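Local coordinates for angiopoietin-related protein 3 (Homo sapiens, PDB 6EUA) that raises plasma triglycerides by inhibiting lipoprotein lipase and, through the fibrinogen-like domain described here, mediates endothelial cell adhesion, at residues Lys106-Leu118 / His128-Ile140. Residues are numbered along the deposited sequence; the frame is centred on the assembly and turned at random.
Sequences KDNKHYIEYSFYL and HLVAITGNVPNAI
Strands 109-118 and 127-134 pair as an antiparallel hairpin, with backbone bonds in both directions at Tyr117-His128 and Ser115-Val130, until a beta bulge sets Ile132 and Thr133 together opposite Glu113: Ile132 N gives to Glu113 O and Glu113 N to Thr133 O. Beyond it Asn135 continues the pairing, its side-chain OD1 accepting from Tyr111 N (2.9 Å) while its backbone N gives to Tyr111 O. With CG lodged between backbone N and carbonyl carbon (chi1 79°), the Tyr111 ring receives Gly134 CA over one face, 3.9 Å from its centroid, in a CH-pi contact. Lacking a side chain, Gly134 brings its CA to 3.2 Å from Tyr111 O. On the buried side, Leu129 CD1 sits over one face of the Tyr114 ring, a CH-pi contact, and Tyr114 OH reaches Asn138 OD1 at 2.5 Å. That oxygen also accepts from Ile140 N (3.0 Å), closing an Asx turn; the two donors approach from opposite faces of the amide plane. A phenylalanine in place of Tyr114 would probably leave Asn138 OD1 without the hydroxyl that links it to strand 109-118. Ile112 CD1 packs 3.7 Å from Asn138 CB, and Val136 against His110. Strand 109-118 continues the sheet of this fibrinogen C-terminal domain by pairing with strand 96-104, while Trp201 of strand 199-202 touches Tyr114 and Ile140, and Tyr209 of strand 208-211 meets His110 edge-to-face.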
ATOM      1  N   LYS A 106      17.272 -17.653  -4.490  1.00 72.07           N
ATOM      2  CA  LYS A 106      18.274 -16.986  -5.315  1.00 78.53           C
ATOM      3  C   LYS A 106      17.682 -15.838  -6.123  1.00 77.23           C
ATOM      4  O   LYS A 106      18.383 -15.267  -6.965  1.00 78.10           O
ATOM      5  CB  LYS A 106      18.938 -17.990  -6.269  1.00 79.91           C
ATOM      6  CG  LYS A 106      19.349 -19.324  -5.636  1.00 79.10           C
ATOM      7  CD  LYS A 106      20.108 -19.147  -4.325  1.00 78.84           C
ATOM      8  CE  LYS A 106      20.034 -20.399  -3.452  1.00 75.85           C
ATOM      9  NZ  LYS A 106      21.261 -20.576  -2.607  1.00 77.68           N
ATOM     10  N   ASP A 107      16.403 -15.527  -5.903  1.00 76.58           N
ATOM     11  CA  ASP A 107      15.681 -14.418  -6.522  1.00 80.88           C
ATOM     12  C   ASP A 107      15.452 -14.605  -8.016  1.00 76.18           C
ATOM     13  O   ASP A 107      15.150 -13.636  -8.717  1.00 81.54           O
ATOM     14  CB  ASP A 107      16.384 -13.086  -6.258  1.00 94.01           C
ATOM     15  CG  ASP A 107      16.478 -12.776  -4.786  1.00104.19           C
ATOM     16  OD1 ASP A 107      15.438 -12.866  -4.099  1.00104.92           O
ATOM     17  OD2 ASP A 107      17.589 -12.458  -4.312  1.00110.42           O
ATOM     18  N   ASN A 108      15.581 -15.825  -8.530  1.00 65.12           N
ATOM     19  CA  ASN A 108      15.157 -16.092  -9.894  1.00 56.80           C
ATOM     20  C   ASN A 108      13.637 -16.169  -9.960  1.00 49.44           C
ATOM     21  O   ASN A 108      12.980 -16.652  -9.033  1.00 46.01           O
ATOM     22  CB  ASN A 108      15.752 -17.397 -10.417  1.00 55.81           C
ATOM     23  CG  ASN A 108      17.262 -17.392 -10.444  1.00 64.76           C
ATOM     24  OD1 ASN A 108      17.919 -16.633  -9.725  1.00 72.85           O
ATOM     25  ND2 ASN A 108      17.827 -18.253 -11.279  1.00 60.75           N
ATOM     26  N   LYS A 109      13.080 -15.701 -11.072  1.00 55.72           N
ATOM     27  CA  LYS A 109      11.640 -15.653 -11.275  1.00 57.56           C
ATOM     28  C   LYS A 109      11.209 -16.740 -12.248  1.00 55.99           C
ATOM     29  O   LYS A 109      11.767 -16.858 -13.343  1.00 57.68           O
ATOM     30  CB  LYS A 109      11.208 -14.284 -11.800  1.00 63.64           C
ATOM     31  CG  LYS A 109      11.427 -13.154 -10.816  1.00 74.18           C
ATOM     32  CD  LYS A 109      10.615 -11.924 -11.196  1.00 77.83           C
ATOM     33  CE  LYS A 109      11.321 -11.097 -12.276  1.00 78.39           C
ATOM     34  NZ  LYS A 109      11.106 -11.620 -13.662  1.00 73.11           N
ATOM     35  N   HIS A 110      10.210 -17.518 -11.847  1.00 49.32           N
ATOM     36  CA  HIS A 110       9.567 -18.515 -12.692  1.00 46.09           C
ATOM     37  C   HIS A 110       8.086 -18.183 -12.819  1.00 47.60           C
ATOM     38  O   HIS A 110       7.471 -17.696 -11.869  1.00 40.07           O
ATOM     39  CB  HIS A 110       9.730 -19.922 -12.107  1.00 42.72           C
ATOM     40  CG  HIS A 110      11.152 -20.312 -11.857  1.00 60.43           C
ATOM     41  ND1 HIS A 110      11.751 -20.195 -10.620  1.00 61.78           N
ATOM     42  CD2 HIS A 110      12.096 -20.817 -12.685  1.00 64.25           C
ATOM     43  CE1 HIS A 110      13.002 -20.616 -10.698  1.00 63.47           C
ATOM     44  NE2 HIS A 110      13.236 -20.998 -11.940  1.00 65.64           N
ATOM     45  N   TYR A 111       7.508 -18.455 -13.987  1.00 45.87           N
ATOM     46  CA  TYR A 111       6.075 -18.286 -14.186  1.00 35.84           C
ATOM     47  C   TYR A 111       5.523 -19.467 -14.965  1.00 40.42           C
ATOM     48  O   TYR A 111       6.244 -20.150 -15.701  1.00 46.46           O
ATOM     49  CB  TYR A 111       5.740 -16.984 -14.931  1.00 34.67           C
ATOM     50  CG  TYR A 111       5.964 -17.085 -16.426  1.00 51.59           C
ATOM     51  CD1 TYR A 111       4.906 -17.326 -17.300  1.00 59.30           C
ATOM     52  CD2 TYR A 111       7.241 -16.963 -16.963  1.00 53.72           C
ATOM     53  CE1 TYR A 111       5.117 -17.432 -18.666  1.00 62.66           C
ATOM     54  CE2 TYR A 111       7.459 -17.071 -18.326  1.00 59.93           C
ATOM     55  CZ  TYR A 111       6.393 -17.304 -19.171  1.00 65.32           C
ATOM     56  OH  TYR A 111       6.600 -17.410 -20.527  1.00 72.24           O
ATOM     57  N   ILE A 112       4.222 -19.691 -14.804  1.00 35.24           N
ATOM     58  CA  ILE A 112       3.506 -20.654 -15.629  1.00 34.18           C
ATOM     59  C   ILE A 112       2.062 -20.197 -15.741  1.00 39.16           C
ATOM     60  O   ILE A 112       1.481 -19.669 -14.788  1.00 36.55           O
ATOM     61  CB  ILE A 112       3.640 -22.091 -15.067  1.00 36.71           C
ATOM     62  CG1 ILE A 112       2.817 -23.083 -15.893  1.00 36.60           C
ATOM     63  CG2 ILE A 112       3.319 -22.147 -13.588  1.00 40.28           C
ATOM     64  CD1 ILE A 112       3.108 -24.552 -15.537  1.00 37.94           C
ATOM     65  N   GLU A 113       1.499 -20.363 -16.932  1.00 41.60           N
ATOM     66  CA  GLU A 113       0.124 -19.977 -17.197  1.00 35.91           C
ATOM     67  C   GLU A 113      -0.691 -21.211 -17.548  1.00 37.22           C
ATOM     68  O   GLU A 113      -0.186 -22.152 -18.170  1.00 36.84           O
ATOM     69  CB  GLU A 113       0.047 -18.933 -18.310  1.00 38.58           C
ATOM     70  CG  GLU A 113       0.695 -17.619 -17.924  1.00 54.56           C
ATOM     71  CD  GLU A 113       0.308 -16.467 -18.832  1.00 61.98           C
ATOM     72  OE1 GLU A 113      -0.565 -16.662 -19.706  1.00 66.47           O
ATOM     73  OE2 GLU A 113       0.889 -15.369 -18.678  1.00 62.31           O
ATOM     74  N   TYR A 114      -1.949 -21.203 -17.112  1.00 40.71           N
ATOM     75  CA  TYR A 114      -2.912 -22.253 -17.387  1.00 36.51           C
ATOM     76  C   TYR A 114      -4.219 -21.633 -17.840  1.00 37.28           C
ATOM     77  O   TYR A 114      -4.565 -20.515 -17.442  1.00 29.35           O
ATOM     78  CB  TYR A 114      -3.249 -23.113 -16.166  1.00 38.03           C
ATOM     79  CG  TYR A 114      -2.109 -23.598 -15.316  1.00 39.83           C
ATOM     80  CD1 TYR A 114      -1.419 -22.732 -14.465  1.00 35.83           C
ATOM     81  CD2 TYR A 114      -1.738 -24.941 -15.337  1.00 33.80           C
ATOM     82  CE1 TYR A 114      -0.381 -23.193 -13.674  1.00 39.56           C
ATOM     83  CE2 TYR A 114      -0.705 -25.408 -14.558  1.00 36.06           C
ATOM     84  CZ  TYR A 114      -0.026 -24.537 -13.725  1.00 42.17           C
ATOM     85  OH  TYR A 114       0.995 -25.032 -12.938  1.00 36.48           O
ATOM     86  N   SER A 115      -4.957 -22.401 -18.634  1.00 39.35           N
ATOM     87  CA  SER A 115      -6.357 -22.137 -18.921  1.00 38.71           C
ATOM     88  C   SER A 115      -7.198 -22.959 -17.951  1.00 41.95           C
ATOM     89  O   SER A 115      -6.972 -24.170 -17.808  1.00 33.42           O
ATOM     90  CB  SER A 115      -6.680 -22.498 -20.375  1.00 39.83           C
ATOM     91  OG  SER A 115      -8.076 -22.609 -20.595  1.00 48.16           O
ATOM     92  N   PHE A 116      -8.151 -22.308 -17.270  1.00 29.53           N
ATOM     93  CA  PHE A 116      -8.893 -23.009 -16.230  1.00 36.39           C
ATOM     94  C   PHE A 116     -10.372 -22.661 -16.246  1.00 43.29           C
ATOM     95  O   PHE A 116     -10.815 -21.679 -16.853  1.00 41.21           O
ATOM     96  CB  PHE A 116      -8.318 -22.766 -14.818  1.00 31.27           C
ATOM     97  CG  PHE A 116      -8.641 -21.422 -14.232  1.00 38.67           C
ATOM     98  CD1 PHE A 116      -7.828 -20.325 -14.489  1.00 37.80           C
ATOM     99  CD2 PHE A 116      -9.732 -21.258 -13.391  1.00 37.30           C
ATOM    100  CE1 PHE A 116      -8.120 -19.083 -13.935  1.00 39.58           C
ATOM    101  CE2 PHE A 116     -10.030 -20.018 -12.839  1.00 31.70           C
ATOM    102  CZ  PHE A 116      -9.236 -18.933 -13.104  1.00 27.82           C
ATOM    103  N   TYR A 117     -11.120 -23.550 -15.586  1.00 39.35           N
ATOM    104  CA  TYR A 117     -12.530 -23.418 -15.258  1.00 43.98           C
ATOM    105  C   TYR A 117     -12.681 -23.684 -13.770  1.00 39.61           C
ATOM    106  O   TYR A 117     -11.910 -24.448 -13.187  1.00 32.52           O
ATOM    107  CB  TYR A 117     -13.397 -24.403 -16.058  1.00 41.78           C
ATOM    108  CG  TYR A 117     -13.468 -24.068 -17.522  1.00 39.14           C
ATOM    109  CD1 TYR A 117     -12.537 -24.576 -18.423  1.00 41.66           C
ATOM    110  CD2 TYR A 117     -14.447 -23.217 -18.002  1.00 42.04           C
ATOM    111  CE1 TYR A 117     -12.606 -24.260 -19.773  1.00 42.16           C
ATOM    112  CE2 TYR A 117     -14.521 -22.899 -19.333  1.00 45.44           C
ATOM    113  CZ  TYR A 117     -13.605 -23.420 -20.218  1.00 43.70           C
ATOM    114  OH  TYR A 117     -13.701 -23.083 -21.551  1.00 47.51           O
ATOM    115  N   LEU A 118     -13.666 -23.041 -13.153  1.00 30.31           N
ATOM    116  CA  LEU A 118     -13.835 -23.119 -11.708  1.00 35.90           C
ATOM    117  C   LEU A 118     -15.299 -23.366 -11.379  1.00 40.63           C
ATOM    118  O   LEU A 118     -16.170 -22.663 -11.897  1.00 40.64           O
ATOM    119  CB  LEU A 118     -13.364 -21.831 -11.040  1.00 28.03           C
ATOM    120  CG  LEU A 118     -13.373 -21.778  -9.513  1.00 34.64           C
ATOM    121  CD1 LEU A 118     -12.325 -22.754  -8.901  1.00 27.43           C
ATOM    122  CD2 LEU A 118     -13.131 -20.353  -9.062  1.00 29.78           C
ATOM    123  N   HIS A 128     -10.167 -26.982 -12.758  1.00 42.67           N
ATOM    124  CA  HIS A 128      -9.746 -27.785 -13.905  1.00 48.12           C
ATOM    125  C   HIS A 128      -8.754 -26.959 -14.722  1.00 47.99           C
ATOM    126  O   HIS A 128      -9.136 -25.948 -15.321  1.00 43.27           O
ATOM    127  CB  HIS A 128     -10.956 -28.204 -14.745  1.00 48.97           C
ATOM    128  CG  HIS A 128     -10.617 -29.082 -15.909  1.00 58.48           C
ATOM    129  ND1 HIS A 128     -10.525 -28.607 -17.200  1.00 60.70           N
ATOM    130  CD2 HIS A 128     -10.355 -30.410 -15.980  1.00 61.53           C
ATOM    131  CE1 HIS A 128     -10.211 -29.600 -18.014  1.00 61.76           C
ATOM    132  NE2 HIS A 128     -10.105 -30.706 -17.299  1.00 63.06           N
ATOM    133  N   LEU A 129      -7.488 -27.382 -14.745  1.00 40.73           N
ATOM    134  CA  LEU A 129      -6.403 -26.628 -15.370  1.00 42.17           C
ATOM    135  C   LEU A 129      -5.832 -27.343 -16.586  1.00 45.10           C
ATOM    136  O   LEU A 129      -5.751 -28.577 -16.626  1.00 42.87           O
ATOM    137  CB  LEU A 129      -5.234 -26.381 -14.405  1.00 40.87           C
ATOM    138  CG  LEU A 129      -5.405 -25.791 -13.016  1.00 43.79           C
ATOM    139  CD1 LEU A 129      -4.129 -25.999 -12.204  1.00 43.03           C
ATOM    140  CD2 LEU A 129      -5.709 -24.338 -13.139  1.00 46.25           C
ATOM    141  N   VAL A 130      -5.380 -26.545 -17.551  1.00 45.89           N
ATOM    142  CA  VAL A 130      -4.569 -27.016 -18.674  1.00 43.00           C
ATOM    143  C   VAL A 130      -3.412 -26.040 -18.849  1.00 44.00           C
ATOM    144  O   VAL A 130      -3.636 -24.834 -18.973  1.00 33.33           O
ATOM    145  CB  VAL A 130      -5.385 -27.119 -19.978  1.00 47.02           C
ATOM    146  CG1 VAL A 130      -4.471 -27.495 -21.142  1.00 42.64           C
ATOM    147  CG2 VAL A 130      -6.521 -28.121 -19.830  1.00 51.41           C
ATOM    148  N   ALA A 131      -2.182 -26.550 -18.868  1.00 41.85           N
ATOM    149  CA  ALA A 131      -1.020 -25.670 -18.963  1.00 46.17           C
ATOM    150  C   ALA A 131      -0.866 -25.103 -20.373  1.00 48.10           C
ATOM    151  O   ALA A 131      -1.085 -25.798 -21.370  1.00 49.28           O
ATOM    152  CB  ALA A 131       0.254 -26.415 -18.553  1.00 42.01           C
ATOM    153  N   ILE A 132      -0.480 -23.827 -20.454  1.00 50.67           N
ATOM    154  CA  ILE A 132      -0.314 -23.152 -21.742  1.00 47.96           C
ATOM    155  C   ILE A 132       1.152 -22.838 -22.006  1.00 44.86           C
ATOM    156  O   ILE A 132       1.751 -23.379 -22.939  1.00 58.88           O
ATOM    157  CB  ILE A 132      -1.127 -21.851 -21.813  1.00 43.04           C
ATOM    158  CG1 ILE A 132      -2.573 -22.080 -21.393  1.00 44.02           C
ATOM    159  CG2 ILE A 132      -1.012 -21.237 -23.207  1.00 41.27           C
ATOM    160  CD1 ILE A 132      -3.327 -20.781 -21.224  1.00 44.53           C
ATOM    161  N   THR A 133       1.722 -21.926 -21.218  1.00 45.80           N
ATOM    162  CA  THR A 133       3.113 -21.502 -21.346  1.00 52.69           C
ATOM    163  C   THR A 133       3.758 -21.437 -19.966  1.00 44.23           C
ATOM    164  O   THR A 133       3.092 -21.563 -18.933  1.00 41.87           O
ATOM    165  CB  THR A 133       3.243 -20.131 -22.043  1.00 53.29           C
ATOM    166  OG1 THR A 133       2.678 -19.105 -21.211  1.00 49.61           O
ATOM    167  CG2 THR A 133       2.541 -20.127 -23.388  1.00 57.77           C
ATOM    168  N   GLY A 134       5.063 -21.229 -19.964  1.00 43.07           N
ATOM    169  CA  GLY A 134       5.826 -21.005 -18.753  1.00 46.34           C
ATOM    170  C   GLY A 134       7.287 -21.352 -18.948  1.00 49.17           C
ATOM    171  O   GLY A 134       7.681 -22.031 -19.895  1.00 51.17           O
ATOM    172  N   ASN A 135       8.117 -20.871 -18.020  1.00 48.07           N
ATOM    173  CA  ASN A 135       9.537 -21.219 -17.996  1.00 49.04           C
ATOM    174  C   ASN A 135       9.883 -22.132 -16.825  1.00 49.60           C
ATOM    175  O   ASN A 135      11.063 -22.302 -16.499  1.00 45.74           O
ATOM    176  CB  ASN A 135      10.413 -19.962 -17.968  1.00 42.62           C
ATOM    177  CG  ASN A 135      10.104 -19.044 -16.793  1.00 49.37           C
ATOM    178  OD1 ASN A 135       9.601 -19.479 -15.755  1.00 44.38           O
ATOM    179  ND2 ASN A 135      10.405 -17.758 -16.958  1.00 52.08           N
ATOM    180  N   VAL A 136       8.875 -22.696 -16.172  1.00 47.80           N
ATOM    181  CA  VAL A 136       9.049 -23.654 -15.085  1.00 50.42           C
ATOM    182  C   VAL A 136       8.063 -24.790 -15.345  1.00 53.03           C
ATOM    183  O   VAL A 136       6.906 -24.539 -15.718  1.00 48.18           O
ATOM    184  CB  VAL A 136       8.855 -22.985 -13.709  1.00 48.50           C
ATOM    185  CG1 VAL A 136       7.380 -22.683 -13.413  1.00 45.72           C
ATOM    186  CG2 VAL A 136       9.467 -23.826 -12.604  1.00 52.12           C
ATOM    187  N   PRO A 137       8.482 -26.044 -15.219  1.00 56.15           N
ATOM    188  CA  PRO A 137       7.563 -27.149 -15.501  1.00 59.23           C
ATOM    189  C   PRO A 137       6.382 -27.145 -14.542  1.00 56.40           C
ATOM    190  O   PRO A 137       6.433 -26.587 -13.443  1.00 58.66           O
ATOM    191  CB  PRO A 137       8.430 -28.401 -15.320  1.00 66.17           C
ATOM    192  CG  PRO A 137       9.848 -27.915 -15.347  1.00 66.11           C
ATOM    193  CD  PRO A 137       9.816 -26.515 -14.817  1.00 60.89           C
ATOM    194  N   ASN A 138       5.296 -27.764 -14.993  1.00 48.24           N
ATOM    195  CA  ASN A 138       4.076 -27.832 -14.210  1.00 47.61           C
ATOM    196  C   ASN A 138       4.212 -28.844 -13.078  1.00 47.47           C
ATOM    197  O   ASN A 138       4.810 -29.909 -13.250  1.00 49.83           O
ATOM    198  CB  ASN A 138       2.900 -28.211 -15.108  1.00 50.53           C
ATOM    199  CG  ASN A 138       1.591 -28.282 -14.351  1.00 45.52           C
ATOM    200  OD1 ASN A 138       1.322 -27.472 -13.470  1.00 43.37           O
ATOM    201  ND2 ASN A 138       0.777 -29.266 -14.684  1.00 50.80           N
ATOM    202  N   ALA A 139       3.643 -28.505 -11.916  1.00 43.07           N
ATOM    203  CA  ALA A 139       3.583 -29.400 -10.769  1.00 41.31           C
ATOM    204  C   ALA A 139       2.169 -29.813 -10.390  1.00 39.12           C
ATOM    205  O   ALA A 139       2.010 -30.656  -9.503  1.00 41.23           O
ATOM    206  CB  ALA A 139       4.244 -28.749  -9.541  1.00 47.79           C
ATOM    207  N   ILE A 140       1.147 -29.242 -11.019  1.00 41.29           N
ATOM    208  CA  ILE A 140      -0.249 -29.508 -10.678  1.00 44.42           C
ATOM    209  C   ILE A 140      -0.817 -30.441 -11.741  1.00 50.75           C
ATOM    210  O   ILE A 140      -0.559 -30.238 -12.937  1.00 58.05           O
ATOM    211  CB  ILE A 140      -1.042 -28.192 -10.575  1.00 47.35           C
ATOM    212  CG1 ILE A 140      -0.337 -27.223  -9.622  1.00 43.25           C
ATOM    213  CG2 ILE A 140      -2.476 -28.436 -10.118  1.00 49.07           C
ATOM    214  CD1 ILE A 140      -0.744 -25.768  -9.785  1.00 38.21           C
TER